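Local coordinates for NOL1/NOP2/sun family protein (PDB 3M4X) that probably methylates cytosines of ribosomal RNA, as a NOL1/NOP2/sun family methyltransferase that joins a Rossmann-like catalytic domain to a PUA-like RNA-binding domain, at residues Q54-E59 / K78-Q83; G118-L123 / L133-I138; F382-A387 / Q423-L428; L50-T55 / A84-S89. All blocks are in the same frame, centred on the assembly; numbering follows the deposited sequence.

Contact 1. Residues Q54-E59 / K78-Q83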
loop_
_atom_site.group_PDB
_atom_site.type_symbol
_atom_site.label_atom_id
_atom_site.label_comp_id
_atom_site.label_asym_id
_atom_site.label_seq_id
_atom_site.Cartn_x
_atom_site.Cartn_y
_atom_site.Cartn_z
ATOM N N GLN A 54 14.826 -14.969 1.030
ATOM C CA GLN A 54 15.914 -15.627 0.320
ATOM C C GLN A 54 15.940 -17.108 0.662
ATOM O O GLN A 54 16.228 -17.960 -0.185
ATOM C CB GLN A 54 17.249 -14.962 0.662
ATOM C CG GLN A 54 17.490 -13.640 -0.115
ATOM C CD GLN A 54 18.676 -12.853 0.416
ATOM O OE1 GLN A 54 19.131 -13.064 1.545
ATOM N NE2 GLN A 54 19.188 -11.948 -0.397
ATOM N N THR A 55 15.605 -17.403 1.910
ATOM C CA THR A 55 15.643 -18.757 2.431
ATOM C C THR A 55 14.451 -19.605 1.991
ATOM O O THR A 55 14.640 -20.685 1.442
ATOM C CB THR A 55 15.725 -18.724 3.945
ATOM O OG1 THR A 55 16.903 -18.005 4.319
ATOM C CG2 THR A 55 15.794 -20.137 4.507
ATOM N N TYR A 56 13.234 -19.098 2.187
ATOM C CA TYR A 56 12.025 -19.885 1.948
ATOM C C TYR A 56 11.327 -19.667 0.607
ATOM O O TYR A 56 10.420 -20.426 0.234
ATOM C CB TYR A 56 11.065 -19.712 3.117
ATOM C CG TYR A 56 11.724 -20.171 4.394
ATOM C CD1 TYR A 56 12.145 -19.255 5.343
ATOM C CD2 TYR A 56 12.000 -21.528 4.609
ATOM C CE1 TYR A 56 12.774 -19.663 6.510
ATOM C CE2 TYR A 56 12.642 -21.956 5.775
ATOM C CZ TYR A 56 13.023 -21.016 6.721
ATOM O OH TYR A 56 13.648 -21.400 7.879
ATOM N N HIS A 57 11.754 -18.637 -0.116
ATOM C CA HIS A 57 11.322 -18.445 -1.491
ATOM C C HIS A 57 12.461 -18.917 -2.412
ATOM O O HIS A 57 12.354 -19.965 -3.046
ATOM C CB HIS A 57 10.983 -16.971 -1.757
ATOM C CG HIS A 57 10.039 -16.760 -2.906
ATOM N ND1 HIS A 57 10.335 -17.144 -4.196
ATOM C CD2 HIS A 57 8.810 -16.196 -2.954
ATOM C CE1 HIS A 57 9.323 -16.840 -4.988
ATOM N NE2 HIS A 57 8.386 -16.260 -4.263
ATOM N N SER A 58 13.552 -18.147 -2.448
ATOM C CA SER A 58 14.694 -18.391 -3.340
ATOM C C SER A 58 15.791 -17.313 -3.224
ATOM O O SER A 58 15.495 -16.109 -3.166
ATOM C CB SER A 58 14.224 -18.485 -4.804
ATOM O OG SER A 58 15.320 -18.656 -5.688
ATOM N N GLU A 59 17.051 -17.750 -3.203
ATOM C CA GLU A 59 18.191 -16.831 -3.241
ATOM C C GLU A 59 18.657 -16.625 -4.685
ATOM O O GLU A 59 19.717 -16.050 -4.941
ATOM C CB GLU A 59 19.344 -17.356 -2.382
ATOM C CG GLU A 59 18.933 -17.744 -0.976
ATOM C CD GLU A 59 20.113 -17.935 -0.046
ATOM O OE1 GLU A 59 21.255 -18.005 -0.552
ATOM O OE2 GLU A 59 19.896 -18.013 1.188
ATOM N N LYS A 78 -0.885 -19.091 -0.330
ATOM C CA LYS A 78 -1.283 -19.976 0.756
ATOM C C LYS A 78 -0.095 -20.415 1.593
ATOM O O LYS A 78 -0.246 -21.261 2.464
ATOM C CB LYS A 78 -1.992 -21.226 0.223
ATOM C CG LYS A 78 -3.154 -20.954 -0.720
ATOM C CD LYS A 78 -4.485 -21.023 0.013
ATOM C CE LYS A 78 -5.540 -21.748 -0.818
ATOM N NZ LYS A 78 -5.775 -21.098 -2.144
ATOM N N SER A 79 1.090 -19.879 1.341
ATOM C CA SER A 79 2.191 -20.221 2.238
ATOM C C SER A 79 2.475 -19.134 3.272
ATOM O O SER A 79 1.768 -18.122 3.335
ATOM C CB SER A 79 3.463 -20.622 1.493
ATOM O OG SER A 79 4.240 -21.507 2.299
ATOM N N PHE A 80 3.517 -19.353 4.074
ATOM C CA PHE A 80 3.723 -18.560 5.278
ATOM C C PHE A 80 4.403 -17.216 5.041
ATOM O O PHE A 80 4.148 -16.270 5.797
ATOM C CB PHE A 80 4.457 -19.367 6.361
ATOM C CG PHE A 80 5.740 -19.958 5.900
ATOM C CD1 PHE A 80 6.898 -19.198 5.876
ATOM C CD2 PHE A 80 5.800 -21.277 5.493
ATOM C CE1 PHE A 80 8.094 -19.738 5.438
ATOM C CE2 PHE A 80 7.000 -21.833 5.058
ATOM C CZ PHE A 80 8.147 -21.063 5.035
ATOM N N LEU A 81 5.256 -17.118 4.015
ATOM C CA LEU A 81 5.870 -15.819 3.714
ATOM C C LEU A 81 4.788 -14.807 3.328
ATOM O O LEU A 81 4.868 -13.627 3.662
ATOM C CB LEU A 81 6.920 -15.919 2.604
ATOM C CG LEU A 81 8.201 -16.710 2.878
ATOM C CD1 LEU A 81 9.037 -16.860 1.594
ATOM C CD2 LEU A 81 9.037 -16.100 3.987
ATOM N N HIS A 82 3.776 -15.275 2.613
ATOM C CA HIS A 82 2.684 -14.402 2.250
ATOM C C HIS A 82 1.748 -14.122 3.412
ATOM O O HIS A 82 1.375 -12.974 3.626
ATOM C CB HIS A 82 1.868 -14.947 1.076
ATOM C CG HIS A 82 0.641 -14.136 0.791
ATOM N ND1 HIS A 82 -0.561 -14.354 1.432
ATOM C CD2 HIS A 82 0.448 -13.066 -0.016
ATOM C CE1 HIS A 82 -1.448 -13.469 1.014
ATOM N NE2 HIS A 82 -0.860 -12.676 0.133
ATOM N N GLN A 83 1.346 -15.170 4.132
ATOM C CA GLN A 83 0.450 -15.023 5.285
ATOM C C GLN A 83 0.978 -14.010 6.302
ATOM O O GLN A 83 0.224 -13.191 6.822
ATOM C CB GLN A 83 0.210 -16.376 5.971
ATOM C CG GLN A 83 -0.461 -16.298 7.355
ATOM C CD GLN A 83 0.545 -16.242 8.510
ATOM O OE1 GLN A 83 1.562 -16.947 8.493
ATOM N NE2 GLN A 83 0.261 -15.402 9.523
#

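Contact 2. Residues G118-L123 / L133-I138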
loop_
_atom_site.group_PDB
_atom_site.type_symbol
_atom_site.label_atom_id
_atom_site.label_comp_id
_atom_site.label_asym_id
_atom_site.label_seq_id
_atom_site.Cartn_x
_atom_site.Cartn_y
_atom_site.Cartn_z
ATOM N N GLY A 118 -0.901 -1.866 -3.140
ATOM C CA GLY A 118 0.449 -1.972 -3.667
ATOM C C GLY A 118 1.317 -0.775 -3.316
ATOM O O GLY A 118 2.435 -0.924 -2.833
ATOM N N LYS A 119 0.810 0.430 -3.542
ATOM C CA LYS A 119 1.613 1.619 -3.260
ATOM C C LYS A 119 1.670 2.006 -1.776
ATOM O O LYS A 119 2.719 2.440 -1.299
ATOM C CB LYS A 119 1.171 2.796 -4.137
ATOM C CG LYS A 119 1.264 2.501 -5.635
ATOM C CD LYS A 119 0.133 1.575 -6.079
ATOM C CE LYS A 119 0.364 0.959 -7.462
ATOM N NZ LYS A 119 0.069 1.910 -8.568
ATOM N N SER A 120 0.571 1.837 -1.036
ATOM C CA SER A 120 0.555 2.271 0.356
ATOM C C SER A 120 1.606 1.464 1.051
ATOM O O SER A 120 2.289 1.919 1.964
ATOM C CB SER A 120 -0.786 1.977 1.031
ATOM O OG SER A 120 -1.863 2.371 0.222
ATOM N N THR A 121 1.714 0.237 0.586
ATOM C CA THR A 121 2.522 -0.769 1.224
ATOM C C THR A 121 4.003 -0.457 0.967
ATOM O O THR A 121 4.830 -0.601 1.858
ATOM C CB THR A 121 2.027 -2.160 0.739
ATOM O OG1 THR A 121 1.483 -2.897 1.847
ATOM C CG2 THR A 121 3.097 -2.924 0.032
ATOM N N GLN A 122 4.339 0.055 -0.218
ATOM C CA GLN A 122 5.717 0.520 -0.399
ATOM C C GLN A 122 6.014 1.837 0.340
ATOM O O GLN A 122 7.143 2.062 0.794
ATOM C CB GLN A 122 6.207 0.514 -1.877
ATOM C CG GLN A 122 5.326 1.164 -2.893
ATOM C CD GLN A 122 5.595 0.696 -4.348
ATOM O OE1 GLN A 122 4.666 0.667 -5.168
ATOM N NE2 GLN A 122 6.864 0.361 -4.673
ATOM N N LEU A 123 5.006 2.681 0.502
ATOM C CA LEU A 123 5.190 3.922 1.260
ATOM C C LEU A 123 5.492 3.612 2.716
ATOM O O LEU A 123 6.395 4.183 3.329
ATOM C CB LEU A 123 3.930 4.785 1.183
ATOM C CG LEU A 123 3.529 5.333 -0.194
ATOM C CD1 LEU A 123 2.142 5.975 -0.123
ATOM C CD2 LEU A 123 4.561 6.336 -0.687
ATOM N N LEU A 133 0.532 7.635 7.819
ATOM C CA LEU A 133 0.142 7.243 6.476
ATOM C C LEU A 133 -1.364 7.167 6.467
ATOM O O LEU A 133 -1.936 6.292 7.115
ATOM C CB LEU A 133 0.707 5.852 6.143
ATOM C CG LEU A 133 0.883 5.345 4.698
ATOM C CD1 LEU A 133 0.510 3.870 4.574
ATOM C CD2 LEU A 133 0.156 6.155 3.656
ATOM N N VAL A 134 -2.030 8.063 5.756
ATOM C CA VAL A 134 -3.450 7.824 5.547
ATOM C C VAL A 134 -3.732 7.258 4.156
ATOM O O VAL A 134 -3.232 7.740 3.137
ATOM C CB VAL A 134 -4.406 8.965 6.061
ATOM C CG1 VAL A 134 -3.640 10.141 6.647
ATOM C CG2 VAL A 134 -5.427 9.367 5.026
ATOM N N THR A 135 -4.481 6.166 4.153
ATOM C CA THR A 135 -4.682 5.376 2.959
ATOM C C THR A 135 -6.167 5.315 2.735
ATOM O O THR A 135 -6.902 4.741 3.529
ATOM C CB THR A 135 -4.180 3.943 3.145
ATOM O OG1 THR A 135 -2.944 3.954 3.858
ATOM C CG2 THR A 135 -3.956 3.315 1.821
ATOM N N ASN A 136 -6.608 5.932 1.653
ATOM C CA ASN A 136 -8.019 6.038 1.381
ATOM C C ASN A 136 -8.441 5.181 0.187
ATOM O O ASN A 136 -7.750 5.124 -0.825
ATOM C CB ASN A 136 -8.373 7.503 1.129
ATOM C CG ASN A 136 -9.821 7.680 0.709
ATOM O OD1 ASN A 136 -10.731 7.636 1.538
ATOM N ND2 ASN A 136 -10.042 7.869 -0.586
ATOM N N GLU A 137 -9.581 4.516 0.321
ATOM C CA GLU A 137 -10.187 3.776 -0.779
ATOM C C GLU A 137 -11.673 4.126 -0.819
ATOM O O GLU A 137 -12.327 4.181 0.222
ATOM C CB GLU A 137 -9.993 2.275 -0.582
ATOM C CG GLU A 137 -10.781 1.420 -1.544
ATOM C CD GLU A 137 -10.493 1.742 -3.004
ATOM O OE1 GLU A 137 -9.366 2.193 -3.321
ATOM O OE2 GLU A 137 -11.401 1.535 -3.841
ATOM N N ILE A 138 -12.206 4.366 -2.015
ATOM C CA ILE A 138 -13.580 4.845 -2.128
ATOM C C ILE A 138 -14.595 3.706 -2.056
ATOM O O ILE A 138 -15.697 3.890 -1.550
ATOM C CB ILE A 138 -13.801 5.729 -3.393
ATOM C CG1 ILE A 138 -15.119 6.511 -3.291
ATOM C CG2 ILE A 138 -13.764 4.886 -4.651
ATOM C CD1 ILE A 138 -15.345 7.553 -4.422
#

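Contact 3. Residues F382-A387 / Q423-L428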
loop_
_atom_site.group_PDB
_atom_site.type_symbol
_atom_site.label_atom_id
_atom_site.label_comp_id
_atom_site.label_asym_id
_atom_site.label_seq_id
_atom_site.Cartn_x
_atom_site.Cartn_y
_atom_site.Cartn_z
ATOM N N PHE A 382 -8.183 -9.185 28.498
ATOM C CA PHE A 382 -7.674 -8.556 27.286
ATOM C C PHE A 382 -7.012 -9.603 26.392
ATOM O O PHE A 382 -6.222 -10.417 26.866
ATOM C CB PHE A 382 -6.668 -7.458 27.618
ATOM C CG PHE A 382 -5.947 -6.918 26.411
ATOM C CD1 PHE A 382 -6.494 -5.891 25.662
ATOM C CD2 PHE A 382 -4.721 -7.450 26.019
ATOM C CE1 PHE A 382 -5.826 -5.401 24.541
ATOM C CE2 PHE A 382 -4.055 -6.961 24.920
ATOM C CZ PHE A 382 -4.604 -5.937 24.175
ATOM N N GLU A 383 -7.336 -9.573 25.103
ATOM C CA GLU A 383 -6.754 -10.508 24.155
ATOM C C GLU A 383 -5.958 -9.769 23.086
ATOM O O GLU A 383 -6.486 -8.904 22.406
ATOM C CB GLU A 383 -7.845 -11.369 23.526
ATOM C CG GLU A 383 -8.607 -12.202 24.549
ATOM C CD GLU A 383 -9.514 -13.243 23.912
ATOM O OE1 GLU A 383 -9.820 -13.119 22.702
ATOM O OE2 GLU A 383 -9.921 -14.187 24.626
ATOM N N PRO A 384 -4.671 -10.104 22.952
ATOM C CA PRO A 384 -3.781 -9.437 22.002
ATOM C C PRO A 384 -4.235 -9.772 20.578
ATOM O O PRO A 384 -4.858 -10.818 20.355
ATOM C CB PRO A 384 -2.413 -10.085 22.273
ATOM C CG PRO A 384 -2.612 -10.999 23.449
ATOM C CD PRO A 384 -4.054 -11.296 23.553
ATOM N N SER A 385 -3.908 -8.910 19.623
ATOM C CA SER A 385 -4.423 -9.063 18.265
ATOM C C SER A 385 -3.419 -9.658 17.283
ATOM O O SER A 385 -2.205 -9.658 17.509
ATOM C CB SER A 385 -4.846 -7.709 17.724
ATOM O OG SER A 385 -3.693 -6.901 17.583
ATOM N N TYR A 386 -3.966 -10.137 16.170
ATOM C CA TYR A 386 -3.204 -10.575 15.018
ATOM C C TYR A 386 -2.333 -9.427 14.525
ATOM O O TYR A 386 -1.158 -9.616 14.212
ATOM C CB TYR A 386 -4.187 -11.005 13.940
ATOM C CG TYR A 386 -3.589 -11.677 12.718
ATOM C CD1 TYR A 386 -2.841 -12.838 12.834
ATOM C CD2 TYR A 386 -3.830 -11.183 11.446
ATOM C CE1 TYR A 386 -2.320 -13.468 11.724
ATOM C CE2 TYR A 386 -3.316 -11.813 10.326
ATOM C CZ TYR A 386 -2.560 -12.956 10.472
ATOM O OH TYR A 386 -2.039 -13.592 9.366
ATOM N N ALA A 387 -2.899 -8.225 14.484
ATOM C CA ALA A 387 -2.164 -7.059 14.002
ATOM C C ALA A 387 -0.886 -6.846 14.805
ATOM O O ALA A 387 0.184 -6.593 14.240
ATOM C CB ALA A 387 -3.047 -5.801 14.036
ATOM N N GLN A 423 2.555 -20.934 29.550
ATOM C CA GLN A 423 3.105 -19.586 29.512
ATOM C C GLN A 423 2.084 -18.498 29.141
ATOM O O GLN A 423 2.378 -17.313 29.236
ATOM C CB GLN A 423 4.315 -19.578 28.570
ATOM C CG GLN A 423 5.271 -18.428 28.746
ATOM C CD GLN A 423 5.744 -18.248 30.184
ATOM O OE1 GLN A 423 5.969 -19.217 30.919
ATOM N NE2 GLN A 423 5.899 -16.996 30.584
ATOM N N GLY A 424 0.877 -18.886 28.746
ATOM C CA GLY A 424 -0.124 -17.892 28.388
ATOM C C GLY A 424 0.099 -17.341 26.981
ATOM O O GLY A 424 0.470 -18.088 26.069
ATOM N N TRP A 425 -0.128 -16.041 26.804
ATOM C CA TRP A 425 -0.008 -15.397 25.490
ATOM C C TRP A 425 1.396 -15.487 24.939
ATOM O O TRP A 425 2.345 -15.039 25.568
ATOM C CB TRP A 425 -0.438 -13.931 25.557
ATOM C CG TRP A 425 -1.867 -13.810 25.873
ATOM C CD1 TRP A 425 -2.423 -13.380 27.049
ATOM C CD2 TRP A 425 -2.953 -14.169 25.018
ATOM N NE1 TRP A 425 -3.794 -13.436 26.966
ATOM C CE2 TRP A 425 -4.143 -13.918 25.727
ATOM C CE3 TRP A 425 -3.034 -14.670 23.713
ATOM C CZ2 TRP A 425 -5.400 -14.149 25.176
ATOM C CZ3 TRP A 425 -4.283 -14.896 23.166
ATOM C CH2 TRP A 425 -5.446 -14.641 23.898
ATOM N N VAL A 426 1.534 -16.080 23.759
ATOM C CA VAL A 426 2.851 -16.250 23.166
ATOM C C VAL A 426 2.807 -15.896 21.699
ATOM O O VAL A 426 1.814 -16.170 21.018
ATOM C CB VAL A 426 3.382 -17.696 23.340
ATOM C CG1 VAL A 426 3.634 -17.997 24.814
ATOM C CG2 VAL A 426 2.414 -18.717 22.732
ATOM N N LEU A 427 3.876 -15.263 21.226
ATOM C CA LEU A 427 4.039 -14.988 19.805
ATOM C C LEU A 427 4.573 -16.248 19.140
ATOM O O LEU A 427 5.671 -16.693 19.452
ATOM C CB LEU A 427 5.038 -13.841 19.587
ATOM C CG LEU A 427 5.254 -13.415 18.127
ATOM C CD1 LEU A 427 3.994 -12.754 17.562
ATOM C CD2 LEU A 427 6.478 -12.510 17.956
ATOM N N LEU A 428 3.800 -16.825 18.231
ATOM C CA LEU A 428 4.285 -17.961 17.445
ATOM C C LEU A 428 5.278 -17.478 16.394
ATOM O O LEU A 428 5.000 -16.536 15.660
ATOM C CB LEU A 428 3.117 -18.705 16.793
ATOM C CG LEU A 428 2.012 -19.051 17.796
ATOM C CD1 LEU A 428 0.995 -20.009 17.204
ATOM C CD2 LEU A 428 2.591 -19.635 19.066
#

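Contact 4. Residues L50-T55 / A84-S89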
loop_
_atom_site.group_PDB
_atom_site.type_symbol
_atom_site.label_atom_id
_atom_site.label_comp_id
_atom_site.label_asym_id
_atom_site.label_seq_id
_atom_site.Cartn_x
_atom_site.Cartn_y
_atom_site.Cartn_z
ATOM N N LEU A 50 14.227 -9.761 4.315
ATOM C CA LEU A 50 14.884 -10.241 3.107
ATOM C C LEU A 50 15.462 -11.636 3.308
ATOM O O LEU A 50 15.312 -12.503 2.447
ATOM C CB LEU A 50 15.977 -9.265 2.660
ATOM C CG LEU A 50 16.914 -9.710 1.534
ATOM C CD1 LEU A 50 16.202 -9.899 0.155
ATOM C CD2 LEU A 50 18.046 -8.692 1.421
ATOM N N ASP A 51 16.131 -11.852 4.436
ATOM C CA ASP A 51 16.730 -13.158 4.704
ATOM C C ASP A 51 15.665 -14.246 4.626
ATOM O O ASP A 51 15.887 -15.311 4.050
ATOM C CB ASP A 51 17.415 -13.192 6.075
ATOM C CG ASP A 51 18.022 -14.562 6.392
ATOM O OD1 ASP A 51 18.136 -15.396 5.475
ATOM O OD2 ASP A 51 18.387 -14.811 7.558
HETATM N N MSE A 52 14.505 -13.980 5.210
HETATM C CA MSE A 52 13.435 -14.968 5.211
HETATM C C MSE A 52 12.934 -15.280 3.800
HETATM O O MSE A 52 12.575 -16.412 3.498
HETATM C CB MSE A 52 12.292 -14.512 6.117
HETATM C CG MSE A 52 12.639 -14.573 7.614
HETATM SE SE MSE A 52 13.075 -16.401 8.283
HETATM C CE MSE A 52 15.010 -16.377 8.054
ATOM N N VAL A 53 12.899 -14.269 2.937
ATOM C CA VAL A 53 12.496 -14.482 1.555
ATOM C C VAL A 53 13.557 -15.257 0.763
ATOM O O VAL A 53 13.230 -16.114 -0.063
ATOM C CB VAL A 53 12.169 -13.151 0.851
ATOM C CG1 VAL A 53 12.060 -13.358 -0.671
ATOM C CG2 VAL A 53 10.881 -12.557 1.422
ATOM N N GLN A 54 14.826 -14.969 1.030
ATOM C CA GLN A 54 15.914 -15.627 0.320
ATOM C C GLN A 54 15.940 -17.108 0.662
ATOM O O GLN A 54 16.228 -17.960 -0.185
ATOM C CB GLN A 54 17.249 -14.962 0.662
ATOM C CG GLN A 54 17.490 -13.640 -0.115
ATOM C CD GLN A 54 18.676 -12.853 0.416
ATOM O OE1 GLN A 54 19.131 -13.064 1.545
ATOM N NE2 GLN A 54 19.188 -11.948 -0.397
ATOM N N THR A 55 15.605 -17.403 1.910
ATOM C CA THR A 55 15.643 -18.757 2.431
ATOM C C THR A 55 14.451 -19.605 1.991
ATOM O O THR A 55 14.640 -20.685 1.442
ATOM C CB THR A 55 15.725 -18.724 3.945
ATOM O OG1 THR A 55 16.903 -18.005 4.319
ATOM C CG2 THR A 55 15.794 -20.137 4.507
ATOM N N ALA A 84 2.278 -14.063 6.566
ATOM C CA ALA A 84 2.892 -13.228 7.597
ATOM C C ALA A 84 3.343 -11.874 7.090
ATOM O O ALA A 84 4.005 -11.145 7.823
ATOM C CB ALA A 84 4.071 -13.946 8.232
ATOM N N GLY A 85 3.027 -11.568 5.832
ATOM C CA GLY A 85 3.338 -10.268 5.258
ATOM C C GLY A 85 4.768 -10.047 4.797
ATOM O O GLY A 85 5.223 -8.909 4.742
ATOM N N TYR A 86 5.472 -11.125 4.459
ATOM C CA TYR A 86 6.862 -11.012 4.029
ATOM C C TYR A 86 6.945 -10.800 2.526
ATOM O O TYR A 86 8.015 -10.570 1.976
ATOM C CB TYR A 86 7.676 -12.250 4.461
ATOM C CG TYR A 86 8.198 -12.138 5.886
ATOM C CD1 TYR A 86 7.329 -11.997 6.953
ATOM C CD2 TYR A 86 9.565 -12.144 6.148
ATOM C CE1 TYR A 86 7.815 -11.870 8.277
ATOM C CE2 TYR A 86 10.058 -12.031 7.439
ATOM C CZ TYR A 86 9.180 -11.894 8.500
ATOM O OH TYR A 86 9.682 -11.779 9.768
ATOM N N GLU A 87 5.805 -10.895 1.864
ATOM C CA GLU A 87 5.748 -10.693 0.426
ATOM C C GLU A 87 4.466 -10.004 0.064
ATOM O O GLU A 87 3.408 -10.320 0.608
ATOM C CB GLU A 87 5.823 -12.012 -0.331
ATOM C CG GLU A 87 7.093 -12.767 -0.066
ATOM C CD GLU A 87 7.167 -14.057 -0.831
ATOM O OE1 GLU A 87 8.287 -14.576 -0.948
ATOM O OE2 GLU A 87 6.121 -14.543 -1.317
ATOM N N TYR A 88 4.584 -9.048 -0.847
ATOM C CA TYR A 88 3.432 -8.378 -1.425
ATOM C C TYR A 88 3.570 -8.494 -2.934
ATOM O O TYR A 88 4.562 -8.035 -3.506
ATOM C CB TYR A 88 3.396 -6.899 -1.020
ATOM C CG TYR A 88 2.030 -6.292 -1.163
ATOM C CD1 TYR A 88 1.175 -6.214 -0.072
ATOM C CD2 TYR A 88 1.575 -5.816 -2.396
ATOM C CE1 TYR A 88 -0.086 -5.677 -0.196
ATOM C CE2 TYR A 88 0.309 -5.274 -2.525
ATOM C CZ TYR A 88 -0.516 -5.213 -1.420
ATOM O OH TYR A 88 -1.777 -4.683 -1.521
ATOM N N SER A 89 2.606 -9.131 -3.582
ATOM C CA SER A 89 2.669 -9.231 -5.039
ATOM C C SER A 89 2.188 -7.930 -5.672
ATOM O O SER A 89 1.178 -7.364 -5.268
ATOM C CB SER A 89 1.902 -10.448 -5.571
ATOM O OG SER A 89 0.541 -10.406 -5.196
#

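Contact 1. Residues Q54-E59 / K78-Q83
The edge of the Phe80 ring is directed at the ring of Tyr56, the two centroids 5.4 Å apart and the planes at 74°, an offset edge-to-face (T-shaped) pair. The leading atom of the phenylalanine, Phe80 CZ, comes 3.7 Å from Tyr56 CG, and Phe80 CE1 is nearly as close to the same carbon and to Tyr56 CB. The meeting is therefore at the root of the tyrosine ring and not at its hydroxyl.

Beside this pair, Leu81 inserts one methyl into the angle between two residues: Leu81 CD1 lies 3.7 Å from the backbone N of His57 and hardly farther from Tyr56 CB and His57 CB. The contact is made by van der Waals packing and the ring pair, with no polar bond between the segments. Phe80 holds CG between its backbone N and carbonyl carbon (chi1 54°), which swings the ring across to Tyr56 although its CB does not point there.

A second shell fixes the tyrosine and the histidine. Thr55 CG2 sits 3.5 Å above the centre of one face of the Tyr56 ring, and Tyr56 OH is hydrogen-bonded to Asp431. His57 stacks on Phe40 and bonds through NE2 to Thr74 O.

Here the C-terminal end of helix 49-56 meets the short helix 80-83 inside the N-terminal RsmF domain, and Phe80 and Leu81 also touch Ile433 of strand 433-441 in the PUA-like domain.

Contact 2. Residues G118-L123 / L133-I138
Leu133 and Leu123 make the apolar part of this buried contact, one methyl of each meeting the other: Leu123 CD1 lies 4.3 Å from Leu133 CD2. The other methyl of Leu133 turns to the helix backbone, with CD1 3.7 Å from Ser120 O and 4.2 Å from Ser120 CB. Its CG is anti to the backbone N (chi1 -159°), and from there the branch fans its two methyls over one turn of the helix, one at Ser120 and one at Leu123.

Ser120 and Thr135 face each other where the backbones come nearest, their CA atoms 6.6 Å apart. The exact position of the threonine methyl against the serine is doubtful.

The axes of helix 118-123 and strand 133-136 run antiparallel (176°) with a closest approach of 9.7 Å, as expected of the helix and second strand of a right-handed beta-alpha-beta crossover. Strand 108-111, helix 118-127 and strand 132-136 form this unit of the Rossmann-like methyltransferase domain, with the two strands parallel neighbours in the sheet.

The serine hydroxyl finds its partner outside the two segments: Ser120 OG is hydrogen-bonded to Asp111 OD1 at the end of strand 108-111, which ties the helix to the first strand of the unit. Beyond the contact itself, Glu137 and Asn136 join the end of the second strand to the loop after strand 108-111, Glu137 OE1 accepting from the backbone N of Ala115 and Asn136 ND2 donating to Leu112 O.

Contact 3. Residues F382-A387 / Q423-L428
Trp425 reaches across to Pro384 and carries nearly all of this contact. From CB, which points at the other segment, chi1 of -65° sets CG anti to the carbonyl carbon, and chi2 (108°) turns one face of the indole to the proline. Trp425 CG is the first ring atom to touch, 3.8 Å from Pro384 CG. At the ring fusion, CD2 lies 3.6 Å from the same proline carbon, and CE3 is 3.7 Å from Pro384 CG.

The six-membered ring then spreads beneath Pro384 CD, which lies over the centre of that face in a CH-pi contact. Proline rings commonly pack on tryptophan in this way, offering polarised C-H groups to the electron-rich face. Strand 381-384 is an outer strand of the antiparallel sheet in the first C-terminal domain, whereas Trp425 marks a corner of the chain in the PUA-like domain, so the packing joins two domains.

Farther out, Trp425 CZ2 meets the aliphatic part of Glu383, with Glu383 CG 3.8 Å away, and CH2 approaches the same carbon at 4.0 Å. The carboxylate beyond is turned 65° from the indole plane. On the pyrrole side, Trp425 NE1 stays 3.9 Å from Phe382 O, too long for a hydrogen bond. Outside the two segments, Phe448 packs edge-to-face with Trp425, while Phe333 and Phe437 touch Pro384.

Contact 4. Residues L50-T55 / A84-S89
Tyr86 and Val53 have the most surface buried here, with Met52, a selenomethionine, next. The ring of Tyr86 lies alongside the Met52 side chain, both pointing the same way. Its CE2 is 3.6 Å from Met52 CB and equally close to Met52 CG, so the near flank of the ring runs along the first two carbons of the chain. Beyond them Met52 bends at chi2 (-61°) and chi3, carrying the selenium and its methyl away from the segment 84-89. Tyr86 OH is hydrogen-bonded to Pro47 O, which pins the far end of the ring near the start of helix 49-56.

Val53 covers the backbone beside that ring. Its CG2 rests 3.5 Å from Tyr86 O and 4.4 Å from Tyr86 CB, while CG1, anti to the backbone N (chi1 167°), approaches Glu87 OE1 at 4.0 Å. The segment facing the helix starts with a Schellman motif that ends helix 80-83: Gly85, with positive phi, is the C-prime residue, Tyr86 N bonds to Leu81 O and Gly85 N to His82 O. This reversal brings Tyr86 round to face helix 49-56 before the chain enters strand 88-89 of the small antiparallel sheet in the N-terminal domain.

Glu87 extends its chain obliquely across Val53, with CG 4.1 Å from Val53 CG2. Its OE1 is buried without a hydrogen-bonding partner in the model, although the exact placement of this carboxylate against His57 is doubtful. Ile433 of the PUA-like domain packs on both Met52 and Tyr86.

In the fold
From the N terminus, helix 49-56 opens contacts 1 and 4 together. Contact 1 closes the shorter loop, through strand 70-72 to helix 80-83, and lies within the longer loop that contact 4 closes at 84-89; the two share Gln54 and Thr55. Their centres are about 5 Å apart, making one patch of the N-terminal domain. Contact 2 comes next in series, a short closure within the Rossmann-like domain; Tyr88, in segment 84-89, packs on Thr121 and so links it to contact 4. Last, contact 3 closes a loop between the two C-terminal domains. It is joined to contact 1 by a probable hydrogen bond between Gln83 NE2 and Tyr386 OH, bringing the N-terminal and C-terminal parts together.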